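Long-range contact in protein SMG-7 (PDB 3ZHE), which acts in nonsense-mediated mRNA decay as the partner of SMG-5 in a heterodimer, through a 14-3-3-like phosphopeptide-binding domain followed by an alpha-helical domain: residues E4-P16 against H28-A40. Sequence-based numbering, arbitrary orientation.
Sequences EWEQLTVELRKIP and HLMKMFVADFETA
With CG set trans to its own backbone N (chi1 179°), Trp5 reaches across to the 28-40 segment, while the turn at the end of Met32 (chi3 64°) lays that methyl on the indole. Met32 CE sits over the six-membered ring, 3.8 Å from its centroid, a CH-pi contact; on the opposite face Thr39 CG2 lies 3.9 Å from the centroid of the five-membered ring. The wide, flat indole suits a place where it is covered on both faces, and Asp36 CB and Ala40 also pack against its six-membered ring. An alanine in place of Trp5 is likely to open a gap between Met32 and Thr39 and leave both methyls without their ring. Met32, slim and flexible, is a knob in the hole formed by Trp5, Leu8, Thr9 and Leu12. Farther along, His28 NE2 donates an almost straight bond to Leu8 O, 3.1 Å away, in the carbonyl plane and on a lone pair; this oxygen also accepts from Leu12 N, so the imidazole adds a second donor without breaking the helix. Leu12 CD1 packs at the ring edge, 3.5 Å from His28 CD2. Asp36 caps helix 37-42, its OD1 accepting from Thr39 N. Helices 3-14 and 22-35 thus form an antiparallel hairpin, its short segments 168° apart; the second helix turns Leu29 and Met32 to Phe45 of helix 45-63 and Phe33 to helix 68-92.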
# COMPACT_ATOMS: atom_id res chain seq x y z
N GLU B 4 -28.65 -12.57 8.98
CA GLU B 4 -27.80 -12.78 7.81
C GLU B 4 -26.48 -13.43 8.20
O GLU B 4 -26.06 -14.43 7.61
CB GLU B 4 -27.54 -11.46 7.09
CG GLU B 4 -26.71 -11.58 5.84
CD GLU B 4 -26.37 -10.23 5.23
OE1 GLU B 4 -26.66 -9.20 5.87
OE2 GLU B 4 -25.81 -10.21 4.11
N TRP B 5 -25.82 -12.84 9.20
CA TRP B 5 -24.54 -13.35 9.68
C TRP B 5 -24.66 -14.75 10.26
O TRP B 5 -23.76 -15.57 10.13
CB TRP B 5 -23.95 -12.40 10.72
CG TRP B 5 -22.63 -12.88 11.27
CD1 TRP B 5 -22.44 -13.58 12.43
CD2 TRP B 5 -21.34 -12.68 10.69
NE1 TRP B 5 -21.10 -13.83 12.60
CE2 TRP B 5 -20.40 -13.30 11.55
CE3 TRP B 5 -20.88 -12.05 9.53
CZ2 TRP B 5 -19.04 -13.29 11.28
CZ3 TRP B 5 -19.53 -12.05 9.26
CH2 TRP B 5 -18.62 -12.67 10.13
N GLU B 6 -25.79 -15.02 10.91
CA GLU B 6 -26.04 -16.33 11.48
C GLU B 6 -26.23 -17.37 10.38
O GLU B 6 -25.75 -18.50 10.48
CB GLU B 6 -27.27 -16.30 12.39
N GLN B 7 -26.93 -16.97 9.32
CA GLN B 7 -27.14 -17.84 8.17
C GLN B 7 -25.81 -18.16 7.51
O GLN B 7 -25.51 -19.32 7.22
CB GLN B 7 -28.11 -17.19 7.17
CG GLN B 7 -28.41 -18.04 5.95
CD GLN B 7 -29.28 -19.25 6.26
OE1 GLN B 7 -29.82 -19.38 7.36
NE2 GLN B 7 -29.42 -20.14 5.28
N LEU B 8 -25.01 -17.12 7.28
CA LEU B 8 -23.67 -17.28 6.73
C LEU B 8 -22.81 -18.16 7.64
O LEU B 8 -21.94 -18.88 7.16
CB LEU B 8 -23.01 -15.92 6.53
CG LEU B 8 -23.64 -15.00 5.47
CD1 LEU B 8 -23.10 -13.58 5.59
CD2 LEU B 8 -23.42 -15.55 4.07
N THR B 9 -23.07 -18.10 8.94
CA THR B 9 -22.34 -18.90 9.92
C THR B 9 -22.68 -20.37 9.77
O THR B 9 -21.78 -21.22 9.76
CB THR B 9 -22.64 -18.45 11.37
OG1 THR B 9 -22.42 -17.04 11.50
CG2 THR B 9 -21.76 -19.20 12.35
N VAL B 10 -23.97 -20.67 9.67
CA VAL B 10 -24.42 -22.05 9.45
C VAL B 10 -23.86 -22.59 8.15
O VAL B 10 -23.36 -23.71 8.09
CB VAL B 10 -25.96 -22.14 9.42
CG1 VAL B 10 -26.40 -23.53 9.00
CG2 VAL B 10 -26.54 -21.78 10.78
N GLU B 11 -23.93 -21.77 7.10
CA GLU B 11 -23.39 -22.14 5.80
C GLU B 11 -21.88 -22.37 5.87
O GLU B 11 -21.34 -23.19 5.13
CB GLU B 11 -23.71 -21.05 4.76
CG GLU B 11 -25.19 -20.87 4.49
CD GLU B 11 -25.50 -19.55 3.82
OE1 GLU B 11 -24.56 -18.75 3.60
OE2 GLU B 11 -26.69 -19.30 3.52
N LEU B 12 -21.22 -21.66 6.77
CA LEU B 12 -19.78 -21.82 6.96
C LEU B 12 -19.48 -23.14 7.65
O LEU B 12 -18.58 -23.88 7.23
CB LEU B 12 -19.21 -20.66 7.78
CG LEU B 12 -17.73 -20.78 8.15
CD1 LEU B 12 -16.85 -20.67 6.91
CD2 LEU B 12 -17.33 -19.74 9.19
N ARG B 13 -20.23 -23.44 8.70
CA ARG B 13 -20.01 -24.65 9.49
C ARG B 13 -20.41 -25.92 8.74
O ARG B 13 -19.88 -26.99 9.03
CB ARG B 13 -20.77 -24.56 10.82
N LYS B 14 -21.33 -25.79 7.80
CA LYS B 14 -21.75 -26.93 6.99
C LYS B 14 -20.61 -27.47 6.13
O LYS B 14 -20.52 -28.67 5.89
CB LYS B 14 -22.93 -26.55 6.09
CG LYS B 14 -24.28 -26.58 6.77
CD LYS B 14 -25.38 -26.17 5.81
CE LYS B 14 -26.75 -26.47 6.39
NZ LYS B 14 -27.83 -26.18 5.41
N ILE B 15 -19.75 -26.57 5.67
CA ILE B 15 -18.63 -26.91 4.80
C ILE B 15 -17.71 -27.95 5.45
O ILE B 15 -17.27 -27.76 6.59
CB ILE B 15 -17.81 -25.65 4.44
CG1 ILE B 15 -18.69 -24.62 3.73
CG2 ILE B 15 -16.61 -26.01 3.58
CD1 ILE B 15 -17.95 -23.36 3.33
N PRO B 16 -17.42 -29.04 4.74
CA PRO B 16 -16.59 -30.13 5.27
C PRO B 16 -15.14 -29.70 5.50
O PRO B 16 -14.72 -28.67 4.97
CB PRO B 16 -16.66 -31.20 4.18
CG PRO B 16 -16.96 -30.44 2.93
CD PRO B 16 -17.86 -29.31 3.35
N HIS B 28 -15.53 -18.72 1.18
CA HIS B 28 -16.67 -18.40 2.02
C HIS B 28 -16.27 -17.45 3.15
O HIS B 28 -17.04 -16.56 3.53
CB HIS B 28 -17.32 -19.66 2.59
CG HIS B 28 -18.65 -19.42 3.22
ND1 HIS B 28 -19.81 -19.31 2.49
CD2 HIS B 28 -19.01 -19.27 4.52
CE1 HIS B 28 -20.83 -19.09 3.31
NE2 HIS B 28 -20.37 -19.07 4.54
N LEU B 29 -15.06 -17.62 3.67
CA LEU B 29 -14.54 -16.71 4.68
C LEU B 29 -14.37 -15.31 4.11
O LEU B 29 -14.58 -14.32 4.81
CB LEU B 29 -13.21 -17.21 5.26
CG LEU B 29 -13.31 -18.17 6.45
CD1 LEU B 29 -11.94 -18.42 7.06
CD2 LEU B 29 -14.27 -17.63 7.50
N MET B 30 -13.98 -15.23 2.84
CA MET B 30 -13.89 -13.95 2.15
C MET B 30 -15.26 -13.29 2.06
O MET B 30 -15.41 -12.09 2.30
CB MET B 30 -13.31 -14.13 0.74
CG MET B 30 -11.81 -14.39 0.72
SD MET B 30 -11.24 -14.86 -0.93
CE MET B 30 -9.48 -14.62 -0.75
N LYS B 31 -16.26 -14.09 1.70
CA LYS B 31 -17.63 -13.60 1.61
C LYS B 31 -18.13 -13.08 2.95
O LYS B 31 -18.77 -12.03 3.02
CB LYS B 31 -18.57 -14.69 1.09
CG LYS B 31 -20.01 -14.26 0.98
CD LYS B 31 -20.90 -15.37 0.46
CE LYS B 31 -22.35 -14.92 0.42
NZ LYS B 31 -23.26 -16.00 -0.05
N MET B 32 -17.82 -13.81 4.02
CA MET B 32 -18.20 -13.39 5.37
C MET B 32 -17.42 -12.15 5.81
O MET B 32 -17.91 -11.36 6.62
CB MET B 32 -18.01 -14.54 6.37
CG MET B 32 -18.87 -15.76 6.08
SD MET B 32 -18.85 -16.98 7.41
CE MET B 32 -19.60 -16.06 8.74
N PHE B 33 -16.22 -11.98 5.26
CA PHE B 33 -15.42 -10.80 5.55
C PHE B 33 -16.06 -9.56 4.93
O PHE B 33 -16.33 -8.58 5.62
CB PHE B 33 -13.99 -10.96 5.01
CG PHE B 33 -12.97 -11.26 6.07
CD1 PHE B 33 -12.52 -10.26 6.93
CD2 PHE B 33 -12.44 -12.53 6.21
CE1 PHE B 33 -11.58 -10.54 7.90
CE2 PHE B 33 -11.50 -12.81 7.18
CZ PHE B 33 -11.06 -11.81 8.03
N VAL B 34 -16.31 -9.62 3.63
CA VAL B 34 -16.97 -8.53 2.91
C VAL B 34 -18.34 -8.21 3.50
O VAL B 34 -18.73 -7.05 3.60
CB VAL B 34 -17.10 -8.87 1.41
CG1 VAL B 34 -18.02 -7.88 0.71
CG2 VAL B 34 -15.73 -8.90 0.74
N ALA B 35 -19.06 -9.26 3.90
CA ALA B 35 -20.38 -9.11 4.50
C ALA B 35 -20.35 -8.28 5.78
O ALA B 35 -21.20 -7.41 5.99
CB ALA B 35 -21.00 -10.47 4.76
N ASP B 36 -19.38 -8.55 6.64
CA ASP B 36 -19.27 -7.87 7.93
C ASP B 36 -17.85 -7.95 8.48
O ASP B 36 -17.57 -8.76 9.37
CB ASP B 36 -20.26 -8.48 8.93
CG ASP B 36 -20.55 -7.57 10.11
OD1 ASP B 36 -19.64 -6.82 10.53
OD2 ASP B 36 -21.68 -7.62 10.63
N PHE B 37 -16.96 -7.12 7.94
CA PHE B 37 -15.55 -7.11 8.33
C PHE B 37 -15.36 -6.95 9.84
O PHE B 37 -14.53 -7.63 10.44
CB PHE B 37 -14.80 -6.00 7.58
CG PHE B 37 -13.39 -5.78 8.06
CD1 PHE B 37 -12.36 -6.58 7.62
CD2 PHE B 37 -13.10 -4.75 8.95
CE1 PHE B 37 -11.06 -6.38 8.06
CE2 PHE B 37 -11.80 -4.53 9.39
CZ PHE B 37 -10.78 -5.35 8.94
N GLU B 38 -16.13 -6.05 10.43
CA GLU B 38 -16.08 -5.80 11.87
C GLU B 38 -16.28 -7.08 12.68
O GLU B 38 -15.41 -7.48 13.45
CB GLU B 38 -17.15 -4.77 12.26
CG GLU B 38 -17.00 -3.41 11.60
CD GLU B 38 -15.92 -2.56 12.25
OE1 GLU B 38 -15.43 -2.94 13.33
OE2 GLU B 38 -15.57 -1.50 11.68
N THR B 39 -17.43 -7.72 12.49
CA THR B 39 -17.78 -8.94 13.22
C THR B 39 -16.82 -10.08 12.87
O THR B 39 -16.52 -10.93 13.71
CB THR B 39 -19.23 -9.38 12.91
OG1 THR B 39 -20.12 -8.30 13.20
CG2 THR B 39 -19.62 -10.59 13.74
N ALA B 40 -16.34 -10.08 11.63
CA ALA B 40 -15.41 -11.10 11.16
C ALA B 40 -14.10 -11.03 11.95
O ALA B 40 -13.60 -12.06 12.40
CB ALA B 40 -15.15 -10.94 9.67